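Local coordinates for Alr4995 protein (Nostoc sp., PDB 6LRF) that probably converts arginine to ornithine as an arginine dihydrolase and ornithine onward to proline as an ornithine cyclodeaminase, at residues E368-D373 with R425-G430; V375-F380 with V433-L438; A407-Q412 with A429-I434. All coordinates share one frame; numbering follows the deposited sequence.

Contact 1. Residues E368-D373 with R425-G430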
ATOM      1  N   GLU B 368      40.236  20.383 -17.609  1.00 23.28           N
ATOM      2  CA  GLU B 368      40.076  20.395 -19.061  1.00 24.30           C
ATOM      3  C   GLU B 368      39.109  21.511 -19.461  1.00 26.99           C
ATOM      4  O   GLU B 368      38.168  21.813 -18.727  1.00 24.42           O
ATOM      5  CB  GLU B 368      39.576  19.037 -19.568  1.00 23.08           C
ATOM      6  CG  GLU B 368      40.619  17.933 -19.517  1.00 24.19           C
ATOM      7  CD  GLU B 368      41.851  18.253 -20.354  1.00 37.26           C
ATOM      8  OE1 GLU B 368      41.701  18.925 -21.397  1.00 38.43           O
ATOM      9  OE2 GLU B 368      42.972  17.839 -19.971  1.00 39.41           O
ATOM     10  N   PRO B 369      39.338  22.139 -20.622  1.00 26.55           N
ATOM     11  CA  PRO B 369      38.468  23.269 -20.965  1.00 25.57           C
ATOM     12  C   PRO B 369      37.131  22.839 -21.544  1.00 24.95           C
ATOM     13  O   PRO B 369      37.055  21.854 -22.252  1.00 23.41           O
ATOM     14  CB  PRO B 369      39.280  24.026 -22.014  1.00 30.52           C
ATOM     15  CG  PRO B 369      40.090  22.952 -22.693  1.00 25.05           C
ATOM     16  CD  PRO B 369      40.452  21.985 -21.581  1.00 30.89           C
ATOM     17  N   VAL B 370      36.077  23.578 -21.212  1.00 25.51           N
ATOM     18  CA  VAL B 370      34.822  23.498 -21.939  1.00 25.82           C
ATOM     19  C   VAL B 370      35.058  24.017 -23.364  1.00 28.07           C
ATOM     20  O   VAL B 370      35.647  25.088 -23.534  1.00 26.59           O
ATOM     21  CB  VAL B 370      33.715  24.338 -21.240  1.00 27.37           C
ATOM     22  CG1 VAL B 370      32.453  24.372 -22.074  1.00 25.76           C
ATOM     23  CG2 VAL B 370      33.437  23.807 -19.853  1.00 18.94           C
ATOM     24  N   ILE B 371      34.618  23.280 -24.384  1.00 26.19           N
ATOM     25  CA  ILE B 371      34.789  23.768 -25.755  1.00 29.15           C
ATOM     26  C   ILE B 371      33.463  24.088 -26.451  1.00 32.36           C
ATOM     27  O   ILE B 371      33.425  24.832 -27.422  1.00 36.51           O
ATOM     28  CB  ILE B 371      35.577  22.770 -26.631  1.00 34.90           C
ATOM     29  CG1 ILE B 371      34.930  21.385 -26.617  1.00 29.69           C
ATOM     30  CG2 ILE B 371      37.052  22.703 -26.200  1.00 27.34           C
ATOM     31  CD1 ILE B 371      35.818  20.329 -27.203  1.00 38.81           C
ATOM     32  N   GLN B 372      32.376  23.534 -25.935  1.00 33.33           N
ATOM     33  CA  GLN B 372      31.046  23.708 -26.513  1.00 29.63           C
ATOM     34  C   GLN B 372      30.098  24.152 -25.397  1.00 31.48           C
ATOM     35  O   GLN B 372      29.985  23.456 -24.384  1.00 25.01           O
ATOM     36  CB  GLN B 372      30.596  22.392 -27.151  1.00 29.85           C
ATOM     37  CG  GLN B 372      29.246  22.392 -27.794  1.00 36.09           C
ATOM     38  CD  GLN B 372      28.923  21.041 -28.416  1.00 39.98           C
ATOM     39  OE1 GLN B 372      29.785  20.155 -28.504  1.00 40.23           O
ATOM     40  NE2 GLN B 372      27.670  20.870 -28.841  1.00 45.27           N
ATOM     41  N   ASP B 373      29.470  25.322 -25.546  1.00 28.45           N
ATOM     42  CA  ASP B 373      28.526  25.831 -24.543  1.00 29.72           C
ATOM     43  C   ASP B 373      27.587  24.739 -24.008  1.00 24.24           C
ATOM     44  O   ASP B 373      26.977  24.022 -24.790  1.00 19.96           O
ATOM     45  CB  ASP B 373      27.672  26.958 -25.129  1.00 33.34           C
ATOM     46  CG  ASP B 373      28.321  28.314 -25.007  1.00 37.45           C
ATOM     47  OD1 ASP B 373      29.519  28.393 -24.647  1.00 35.84           O
ATOM     48  OD2 ASP B 373      27.617  29.307 -25.287  1.00 42.38           O
ATOM     49  N   ARG B 425      24.269  22.718 -18.393  1.00 19.34           N
ATOM     50  CA  ARG B 425      23.798  23.645 -19.425  1.00 22.91           C
ATOM     51  C   ARG B 425      24.296  25.080 -19.204  1.00 20.75           C
ATOM     52  O   ARG B 425      24.240  25.895 -20.119  1.00 23.87           O
ATOM     53  CB  ARG B 425      22.263  23.632 -19.513  1.00 22.82           C
ATOM     54  CG  ARG B 425      21.528  24.161 -18.291  1.00 21.08           C
ATOM     55  CD  ARG B 425      20.049  24.338 -18.602  1.00 21.88           C
ATOM     56  NE  ARG B 425      19.288  24.920 -17.488  1.00 16.90           N
ATOM     57  CZ  ARG B 425      18.539  24.203 -16.663  1.00 21.44           C
ATOM     58  NH1 ARG B 425      18.469  22.892 -16.822  1.00 21.41           N
ATOM     59  NH2 ARG B 425      17.861  24.778 -15.681  1.00 23.44           N
ATOM     60  N   ASP B 426      24.800  25.387 -18.011  1.00 17.30           N
ATOM     61  CA  ASP B 426      25.341  26.730 -17.737  1.00 22.45           C
ATOM     62  C   ASP B 426      26.843  26.864 -17.975  1.00 22.44           C
ATOM     63  O   ASP B 426      27.414  27.925 -17.717  1.00 23.39           O
ATOM     64  CB  ASP B 426      25.060  27.156 -16.292  1.00 23.97           C
ATOM     65  CG  ASP B 426      23.573  27.362 -16.011  1.00 27.11           C
ATOM     66  OD1 ASP B 426      22.792  27.577 -16.964  1.00 32.24           O
ATOM     67  OD2 ASP B 426      23.195  27.331 -14.818  1.00 31.43           O
ATOM     68  N   LEU B 427      27.496  25.795 -18.433  1.00 23.22           N
ATOM     69  CA  LEU B 427      28.934  25.875 -18.696  1.00 20.47           C
ATOM     70  C   LEU B 427      29.176  26.681 -19.966  1.00 21.37           C
ATOM     71  O   LEU B 427      28.431  26.557 -20.934  1.00 23.58           O
ATOM     72  CB  LEU B 427      29.546  24.479 -18.822  1.00 20.97           C
ATOM     73  CG  LEU B 427      29.564  23.608 -17.569  1.00 23.19           C
ATOM     74  CD1 LEU B 427      29.994  22.183 -17.917  1.00 22.41           C
ATOM     75  CD2 LEU B 427      30.470  24.199 -16.526  1.00 19.85           C
ATOM     76  N   LYS B 428      30.217  27.504 -19.961  1.00 20.84           N
ATOM     77  CA  LYS B 428      30.557  28.306 -21.138  1.00 30.23           C
ATOM     78  C   LYS B 428      31.903  27.904 -21.733  1.00 29.12           C
ATOM     79  O   LYS B 428      32.852  27.637 -20.989  1.00 29.49           O
ATOM     80  CB  LYS B 428      30.585  29.790 -20.768  1.00 29.88           C
ATOM     81  CG  LYS B 428      29.226  30.349 -20.379  1.00 31.69           C
ATOM     82  CD  LYS B 428      28.346  30.538 -21.615  1.00 39.65           C
ATOM     83  CE  LYS B 428      27.056  31.306 -21.290  1.00 46.90           C
ATOM     84  NZ  LYS B 428      26.039  30.463 -20.580  1.00 43.85           N
ATOM     85  N   ALA B 429      31.982  27.871 -23.065  1.00 28.91           N
ATOM     86  CA  ALA B 429      33.243  27.632 -23.763  1.00 31.02           C
ATOM     87  C   ALA B 429      34.385  28.456 -23.140  1.00 33.68           C
ATOM     88  O   ALA B 429      34.231  29.647 -22.855  1.00 31.70           O
ATOM     89  CB  ALA B 429      33.091  27.948 -25.259  1.00 28.60           C
ATOM     90  N   GLY B 430      35.512  27.799 -22.883  1.00 31.77           N
ATOM     91  CA  GLY B 430      36.644  28.465 -22.276  1.00 27.91           C
ATOM     92  C   GLY B 430      36.822  28.166 -20.802  1.00 30.20           C
ATOM     93  O   GLY B 430      37.933  28.254 -20.277  1.00 32.91           O
TER
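V370 lies against the backbone carbonyl of K428 and the side chain of L427 where the chain leaves the edge strand 366-369 of a seven-stranded mixed beta sheet and meets the loop that leads into the neighbouring strand 432-435. Its beta-branched side chain points at that loop, and CB comes within 3.4 Å of K428 O. With CG1 anti to the backbone N (chi1 174°), the other methyl, CG2, is turned to L427 CB, 4.1 Å away, and the two hydrophobic side chains cross at about a right angle. Both are buried, a setting that suits a valine and a leucine, and V433 covers them from the adjacent strand.

The carbonyl of V370 makes the backbone-to-backbone bond of the contact, taking the N-H of G430 at 2.8 Å between N and O in an almost straight line, although the donor stands 31° out of the carbonyl plane. E431 binds the backbone of V370 as well, so sheet-like pairing runs on past the end of the strand. A429 and G430 have the backbone angles of the central residues of a type II turn; at phi 103° any CB on G430 would jam against the carbonyl of A429, which explains the glycine.

I371 turns its own side chain from the loop, while its carbonyl O only packs against the methyl CB of A429, 3.8 Å off. Beyond Q372, D373 lays its carboxylate over K428 and A429 on the exposed side. The aliphatic part of K428 bends past this group, CD lying 3.9 Å from D373 OD1, while the ammonium nitrogen stays farther off. A short acidic side chain fits here because D373 OD1 accepts the N-H of A429 at 3.0 Å, nearly end-on to its C-O bond.

Contact 2. Residues V375-F380 with V433-L438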
ATOM      1  N   VAL B 375      28.261  21.953 -22.418  1.00 22.32           N
ATOM      2  CA  VAL B 375      28.779  20.585 -22.514  1.00 19.49           C
ATOM      3  C   VAL B 375      30.061  20.522 -21.690  1.00 20.96           C
ATOM      4  O   VAL B 375      30.933  21.355 -21.855  1.00 19.93           O
ATOM      5  CB  VAL B 375      29.054  20.172 -23.983  1.00 24.90           C
ATOM      6  CG1 VAL B 375      29.754  18.813 -24.058  1.00 20.84           C
ATOM      7  CG2 VAL B 375      27.757  20.149 -24.803  1.00 20.23           C
ATOM      8  N   ALA B 376      30.169  19.566 -20.770  1.00 21.31           N
ATOM      9  CA  ALA B 376      31.389  19.435 -19.967  1.00 19.77           C
ATOM     10  C   ALA B 376      32.392  18.578 -20.736  1.00 19.40           C
ATOM     11  O   ALA B 376      31.988  17.775 -21.583  1.00 18.99           O
ATOM     12  CB  ALA B 376      31.083  18.827 -18.605  1.00 16.50           C
ATOM     13  N   PRO B 377      33.698  18.775 -20.480  1.00 19.02           N
ATOM     14  CA  PRO B 377      34.709  17.896 -21.082  1.00 21.59           C
ATOM     15  C   PRO B 377      34.542  16.500 -20.571  1.00 21.90           C
ATOM     16  O   PRO B 377      33.987  16.311 -19.488  1.00 20.41           O
ATOM     17  CB  PRO B 377      36.044  18.486 -20.609  1.00 22.96           C
ATOM     18  CG  PRO B 377      35.688  19.285 -19.387  1.00 20.13           C
ATOM     19  CD  PRO B 377      34.313  19.832 -19.663  1.00 18.30           C
ATOM     20  N   ASP B 378      35.028  15.531 -21.336  1.00 22.97           N
ATOM     21  CA  ASP B 378      34.849  14.138 -20.983  1.00 24.47           C
ATOM     22  C   ASP B 378      35.518  13.820 -19.651  1.00 22.82           C
ATOM     23  O   ASP B 378      36.572  14.363 -19.329  1.00 26.19           O
ATOM     24  CB  ASP B 378      35.398  13.246 -22.088  1.00 29.71           C
ATOM     25  CG  ASP B 378      34.706  11.908 -22.136  1.00 45.76           C
ATOM     26  OD1 ASP B 378      33.577  11.839 -22.686  1.00 48.49           O
ATOM     27  OD2 ASP B 378      35.288  10.931 -21.612  1.00 48.81           O
ATOM     28  N   ASP B 379      34.885  12.937 -18.888  1.00 22.40           N
ATOM     29  CA  ASP B 379      35.348  12.514 -17.569  1.00 20.49           C
ATOM     30  C   ASP B 379      35.268  13.623 -16.517  1.00 21.69           C
ATOM     31  O   ASP B 379      35.982  13.584 -15.520  1.00 20.46           O
ATOM     32  CB  ASP B 379      36.781  11.971 -17.640  1.00 25.58           C
ATOM     33  CG  ASP B 379      37.162  11.171 -16.402  1.00 28.99           C
ATOM     34  OD1 ASP B 379      36.280  10.470 -15.844  1.00 31.43           O
ATOM     35  OD2 ASP B 379      38.333  11.266 -15.980  1.00 32.85           O
ATOM     36  N   PHE B 380      34.371  14.592 -16.712  1.00 24.04           N
ATOM     37  CA  PHE B 380      34.168  15.625 -15.691  1.00 19.19           C
ATOM     38  C   PHE B 380      33.756  14.987 -14.368  1.00 19.32           C
ATOM     39  O   PHE B 380      33.022  13.995 -14.332  1.00 19.30           O
ATOM     40  CB  PHE B 380      33.122  16.660 -16.140  1.00 18.39           C
ATOM     41  CG  PHE B 380      31.739  16.099 -16.312  1.00 17.31           C
ATOM     42  CD1 PHE B 380      31.419  15.360 -17.435  1.00 17.97           C
ATOM     43  CD2 PHE B 380      30.757  16.329 -15.354  1.00 24.13           C
ATOM     44  CE1 PHE B 380      30.154  14.833 -17.600  1.00 19.01           C
ATOM     45  CE2 PHE B 380      29.470  15.818 -15.515  1.00 20.62           C
ATOM     46  CZ  PHE B 380      29.174  15.070 -16.639  1.00 21.46           C
ATOM     47  N   VAL B 433      37.255  22.932 -16.290  1.00 20.51           N
ATOM     48  CA  VAL B 433      36.417  22.044 -15.519  1.00 17.14           C
ATOM     49  C   VAL B 433      37.228  20.852 -14.989  1.00 20.15           C
ATOM     50  O   VAL B 433      38.022  20.261 -15.713  1.00 19.06           O
ATOM     51  CB  VAL B 433      35.210  21.562 -16.373  1.00 20.59           C
ATOM     52  CG1 VAL B 433      34.548  20.348 -15.750  1.00 16.26           C
ATOM     53  CG2 VAL B 433      34.189  22.712 -16.535  1.00 19.23           C
ATOM     54  N   ILE B 434      37.035  20.525 -13.712  1.00 18.21           N
ATOM     55  CA  ILE B 434      37.679  19.375 -13.091  1.00 16.52           C
ATOM     56  C   ILE B 434      37.243  18.061 -13.727  1.00 20.91           C
ATOM     57  O   ILE B 434      36.038  17.793 -13.891  1.00 16.53           O
ATOM     58  CB  ILE B 434      37.385  19.357 -11.581  1.00 21.38           C
ATOM     59  CG1 ILE B 434      37.992  20.612 -10.961  1.00 22.16           C
ATOM     60  CG2 ILE B 434      37.921  18.081 -10.925  1.00 18.66           C
ATOM     61  CD1 ILE B 434      37.873  20.675  -9.508  1.00 25.49           C
ATOM     62  N   VAL B 435      38.239  17.267 -14.125  1.00 18.54           N
ATOM     63  CA  VAL B 435      38.029  15.922 -14.665  1.00 18.09           C
ATOM     64  C   VAL B 435      38.815  14.963 -13.787  1.00 19.16           C
ATOM     65  O   VAL B 435      39.635  15.402 -12.973  1.00 19.75           O
ATOM     66  CB  VAL B 435      38.488  15.775 -16.128  1.00 22.45           C
ATOM     67  CG1 VAL B 435      37.719  16.729 -17.036  1.00 21.04           C
ATOM     68  CG2 VAL B 435      39.990  16.017 -16.236  1.00 20.13           C
ATOM     69  N   ASP B 436      38.571  13.667 -13.954  1.00 21.57           N
ATOM     70  CA  ASP B 436      39.222  12.645 -13.131  1.00 22.24           C
ATOM     71  C   ASP B 436      38.835  12.830 -11.657  1.00 22.76           C
ATOM     72  O   ASP B 436      37.792  13.420 -11.354  1.00 20.69           O
ATOM     73  CB  ASP B 436      40.747  12.688 -13.317  1.00 23.59           C
ATOM     74  CG  ASP B 436      41.412  11.324 -13.105  1.00 36.96           C
ATOM     75  OD1 ASP B 436      41.458  10.844 -11.945  1.00 32.06           O
ATOM     76  OD2 ASP B 436      41.906  10.744 -14.097  1.00 39.81           O
ATOM     77  N   VAL B 437      39.645  12.313 -10.740  1.00 21.74           N
ATOM     78  CA  VAL B 437      39.259  12.272  -9.329  1.00 21.35           C
ATOM     79  C   VAL B 437      40.388  12.684  -8.394  1.00 25.49           C
ATOM     80  O   VAL B 437      40.330  12.442  -7.196  1.00 28.61           O
ATOM     81  CB  VAL B 437      38.764  10.847  -8.916  1.00 28.92           C
ATOM     82  CG1 VAL B 437      37.472  10.469  -9.664  1.00 24.02           C
ATOM     83  CG2 VAL B 437      39.848   9.798  -9.171  1.00 28.02           C
ATOM     84  N   LEU B 438      41.423  13.307  -8.941  1.00 24.14           N
ATOM     85  CA  LEU B 438      42.508  13.828  -8.115  1.00 23.48           C
ATOM     86  C   LEU B 438      42.193  15.203  -7.540  1.00 22.00           C
ATOM     87  O   LEU B 438      41.428  15.967  -8.121  1.00 24.24           O
ATOM     88  CB  LEU B 438      43.803  13.913  -8.931  1.00 27.94           C
ATOM     89  CG  LEU B 438      44.369  12.594  -9.443  1.00 28.76           C
ATOM     90  CD1 LEU B 438      45.566  12.863 -10.348  1.00 34.37           C
ATOM     91  CD2 LEU B 438      44.753  11.742  -8.256  1.00 37.47           C
TER
HETATM   92  O   HOH W   1      35.748  12.386 -12.823  1.00 22.39           O
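D436 N is held by D379 at the one bridge that joins the loop 375-380 to the end of strand 432-435, where F380 pairs with V435. D379 O accepts the N-H of D436, 3.0 Å from D436 N, the donor tilted 22° from the carbonyl plane, and D379 OD2 adds a weak second bond to the same nitrogen. D379 reaches it with CG anti to the backbone N (chi1 -164°), which swings the carboxylate in over the backbone of D436. Water 1 donates to both D379 O and D436 O, so a solvent molecule completes the join. The close CA-H...O approaches of V435 to D379 O and of F380 to I434 O fit the short spacing of the two chains.

The loop is shaped by a type II turn from P377 to F380, in which D379 takes the left-handed backbone conformation.

Apolar packing comes from P377, whose ring sets CG 3.8 Å from V433 CB and 4.0 Å from V435 CG1. An alanine here would lack CG and CD and would probably open a gap beside V433 and V435. F380 CB touches V433 CG1, but the ring is carried away from the strand, one face against A376 CB, which lies 3.5 Å above its plane.

Two acids also come near each other: OD2 of D379 stands 4.1 Å from OD2 of D436. E344 adds a third acid beside D379, and the hydrogen bond from H340 to D436 OD2 probably offsets part of the repulsion, while D436 OD1 receives V437 N at 2.6 Å, on its anti side.

Around the bridge, strand 366-369 flanks V433 and V435, helix 340-352 packs on D436 and V437, and helix 554-567, from the Rossmann-fold region, covers V375 and the ring of F380.

Contact 3. Residues A407-Q412 with A429-I434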
ATOM      1  N   ALA B 407      29.072  20.166 -12.547  1.00 19.39           N
ATOM      2  CA  ALA B 407      30.505  20.124 -12.759  1.00 22.72           C
ATOM      3  C   ALA B 407      31.152  21.210 -11.907  1.00 23.70           C
ATOM      4  O   ALA B 407      30.486  22.130 -11.440  1.00 20.79           O
ATOM      5  CB  ALA B 407      30.842  20.313 -14.239  1.00 20.08           C
ATOM      6  N   ILE B 408      32.454  21.115 -11.694  1.00 19.71           N
ATOM      7  CA  ILE B 408      33.131  22.151 -10.925  1.00 18.90           C
ATOM      8  C   ILE B 408      34.033  22.955 -11.851  1.00 22.17           C
ATOM      9  O   ILE B 408      34.981  22.422 -12.423  1.00 17.46           O
ATOM     10  CB  ILE B 408      33.933  21.547  -9.773  1.00 21.86           C
ATOM     11  CG1 ILE B 408      32.991  20.753  -8.857  1.00 20.92           C
ATOM     12  CG2 ILE B 408      34.650  22.630  -8.974  1.00 16.61           C
ATOM     13  CD1 ILE B 408      33.689  20.151  -7.656  1.00 23.04           C
ATOM     14  N   ALA B 409      33.710  24.236 -12.014  1.00 20.00           N
ATOM     15  CA  ALA B 409      34.465  25.120 -12.892  1.00 21.35           C
ATOM     16  C   ALA B 409      35.443  25.946 -12.058  1.00 24.13           C
ATOM     17  O   ALA B 409      35.130  26.382 -10.957  1.00 25.19           O
ATOM     18  CB  ALA B 409      33.522  26.028 -13.686  1.00 19.83           C
ATOM     19  N   ILE B 410      36.641  26.137 -12.590  1.00 24.18           N
ATOM     20  CA  ILE B 410      37.708  26.830 -11.891  1.00 22.20           C
ATOM     21  C   ILE B 410      38.074  28.025 -12.729  1.00 24.99           C
ATOM     22  O   ILE B 410      38.302  27.894 -13.935  1.00 23.13           O
ATOM     23  CB  ILE B 410      38.982  25.953 -11.701  1.00 24.69           C
ATOM     24  CG1 ILE B 410      38.635  24.612 -11.064  1.00 24.89           C
ATOM     25  CG2 ILE B 410      40.037  26.697 -10.862  1.00 21.82           C
ATOM     26  CD1 ILE B 410      38.026  24.755  -9.674  1.00 23.14           C
ATOM     27  N   THR B 411      38.141  29.189 -12.101  1.00 24.15           N
ATOM     28  CA  THR B 411      38.589  30.363 -12.819  1.00 27.66           C
ATOM     29  C   THR B 411      39.467  31.269 -11.931  1.00 26.64           C
ATOM     30  O   THR B 411      39.359  31.269 -10.695  1.00 27.48           O
ATOM     31  CB  THR B 411      37.373  31.133 -13.405  1.00 29.36           C
ATOM     32  OG1 THR B 411      37.830  32.315 -14.076  1.00 47.16           O
ATOM     33  CG2 THR B 411      36.400  31.511 -12.325  1.00 23.94           C
ATOM     34  N   GLN B 412      40.388  31.986 -12.571  1.00 24.29           N
ATOM     35  CA  GLN B 412      41.202  32.990 -11.890  1.00 26.52           C
ATOM     36  C   GLN B 412      40.473  34.335 -12.035  1.00 26.04           C
ATOM     37  O   GLN B 412      40.095  34.721 -13.133  1.00 26.43           O
ATOM     38  CB  GLN B 412      42.628  33.047 -12.478  1.00 25.13           C
ATOM     39  CG  GLN B 412      43.572  34.043 -11.798  1.00 27.73           C
ATOM     40  CD  GLN B 412      43.982  33.632 -10.376  1.00 32.23           C
ATOM     41  OE1 GLN B 412      44.350  32.482 -10.119  1.00 29.84           O
ATOM     42  NE2 GLN B 412      43.924  34.582  -9.450  1.00 32.84           N
ATOM     43  N   ALA B 429      31.982  27.871 -23.065  1.00 28.91           N
ATOM     44  CA  ALA B 429      33.243  27.632 -23.763  1.00 31.02           C
ATOM     45  C   ALA B 429      34.385  28.456 -23.140  1.00 33.68           C
ATOM     46  O   ALA B 429      34.231  29.647 -22.855  1.00 31.70           O
ATOM     47  CB  ALA B 429      33.091  27.948 -25.259  1.00 28.60           C
ATOM     48  N   GLY B 430      35.512  27.799 -22.883  1.00 31.77           N
ATOM     49  CA  GLY B 430      36.644  28.465 -22.276  1.00 27.91           C
ATOM     50  C   GLY B 430      36.822  28.166 -20.802  1.00 30.20           C
ATOM     51  O   GLY B 430      37.933  28.254 -20.277  1.00 32.91           O
ATOM     52  N   GLU B 431      35.740  27.815 -20.112  1.00 28.79           N
ATOM     53  CA  GLU B 431      35.857  27.527 -18.681  1.00 27.23           C
ATOM     54  C   GLU B 431      36.654  26.246 -18.450  1.00 25.46           C
ATOM     55  O   GLU B 431      36.555  25.292 -19.225  1.00 26.93           O
ATOM     56  CB  GLU B 431      34.478  27.411 -18.021  1.00 26.78           C
ATOM     57  CG  GLU B 431      33.693  28.709 -17.988  1.00 29.80           C
ATOM     58  CD  GLU B 431      32.480  28.642 -17.056  1.00 38.57           C
ATOM     59  OE1 GLU B 431      31.416  28.132 -17.488  1.00 33.80           O
ATOM     60  OE2 GLU B 431      32.584  29.115 -15.901  1.00 43.69           O
ATOM     61  N   GLN B 432      37.451  26.244 -17.389  1.00 24.63           N
ATOM     62  CA  GLN B 432      38.196  25.060 -16.970  1.00 26.37           C
ATOM     63  C   GLN B 432      37.361  24.220 -16.001  1.00 23.85           C
ATOM     64  O   GLN B 432      36.835  24.730 -15.017  1.00 23.74           O
ATOM     65  CB  GLN B 432      39.517  25.464 -16.312  1.00 29.54           C
ATOM     66  CG  GLN B 432      40.489  26.152 -17.259  1.00 29.28           C
ATOM     67  CD  GLN B 432      41.019  25.212 -18.319  1.00 38.03           C
ATOM     68  OE1 GLN B 432      41.380  24.069 -18.029  1.00 31.65           O
ATOM     69  NE2 GLN B 432      41.068  25.688 -19.564  1.00 38.79           N
ATOM     70  N   VAL B 433      37.255  22.932 -16.290  1.00 20.51           N
ATOM     71  CA  VAL B 433      36.417  22.044 -15.519  1.00 17.14           C
ATOM     72  C   VAL B 433      37.228  20.852 -14.989  1.00 20.15           C
ATOM     73  O   VAL B 433      38.022  20.261 -15.713  1.00 19.06           O
ATOM     74  CB  VAL B 433      35.210  21.562 -16.373  1.00 20.59           C
ATOM     75  CG1 VAL B 433      34.548  20.348 -15.750  1.00 16.26           C
ATOM     76  CG2 VAL B 433      34.189  22.712 -16.535  1.00 19.23           C
ATOM     77  N   ILE B 434      37.035  20.525 -13.712  1.00 18.21           N
ATOM     78  CA  ILE B 434      37.679  19.375 -13.091  1.00 16.52           C
ATOM     79  C   ILE B 434      37.243  18.061 -13.727  1.00 20.91           C
ATOM     80  O   ILE B 434      36.038  17.793 -13.891  1.00 16.53           O
ATOM     81  CB  ILE B 434      37.385  19.357 -11.581  1.00 21.38           C
ATOM     82  CG1 ILE B 434      37.992  20.612 -10.961  1.00 22.16           C
ATOM     83  CG2 ILE B 434      37.921  18.081 -10.925  1.00 18.66           C
ATOM     84  CD1 ILE B 434      37.873  20.675  -9.508  1.00 25.49           C
TER
HETATM   85  O   HOH W   2      33.678  18.801 -12.724  1.00 18.19           O
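I434 fits its side chain between those of I408 and I410, a tongue of methylenes and methyls across two neighbouring antiparallel strands of the sheet. I434 CD1 rests 3.8 Å from I408 CG2, while further back I434 CG1 meets I410 CG1 at 4.1 Å. I410 bends at chi2 (-62°), which brings its own CD1 round to the end of I434. The three isoleucines make up the apolar part of this face, with Q432 beside them at the outer end, its amide leading away; L367 of strand 366-369 and V390 of strand 388-392 touch I410 and I434.

The other face has lower relief. A407 and A409 offer only methyls, and V433 stands over the hollow between them, CG1 4.0 Å from A407 CB and CG2 towards A409 CB. Small residues suit a place where valine supplies the bulk. At the outer end, the extended E431 brings OE2 to 3.9 Å from A409 CB; its other oxygen, OE1, forms a salt bridge with K422.

The backbones bond through I434 N to I408 O at 3.1 Å and I410 N to Q432 O at 2.8 Å, on either side of the non-hydrogen-bonded pair A409 and V433. Next along, water 2 bridges I408 N and I434 O. The chemistry is mostly that of a sheet interior: largely hydrocarbon faces, polar side chains only at the outer end, with amide bonds and one water satisfying buried backbone atoms.

All three contacts gather round strand 432-435 and the loop leading into it, in the seven-stranded sheet. Contacts 2 and 3 are buried and share V433 and I434: contact 3 joins the strand to its neighbour 407-413 by regular pairing, contact 2 to an irregular loop by a single bridge. Contact 1 lies mostly at the surface, beyond the edge strand 366-369, and shares A429 and G430 with contact 3. V433 links them, its CG2 packing on V370 CG2 of contact 1. Their chemistry follows place: aliphatic in contact 3, acids and water beside a proline in contact 2, and an exposed aspartate holding a loop in contact 1.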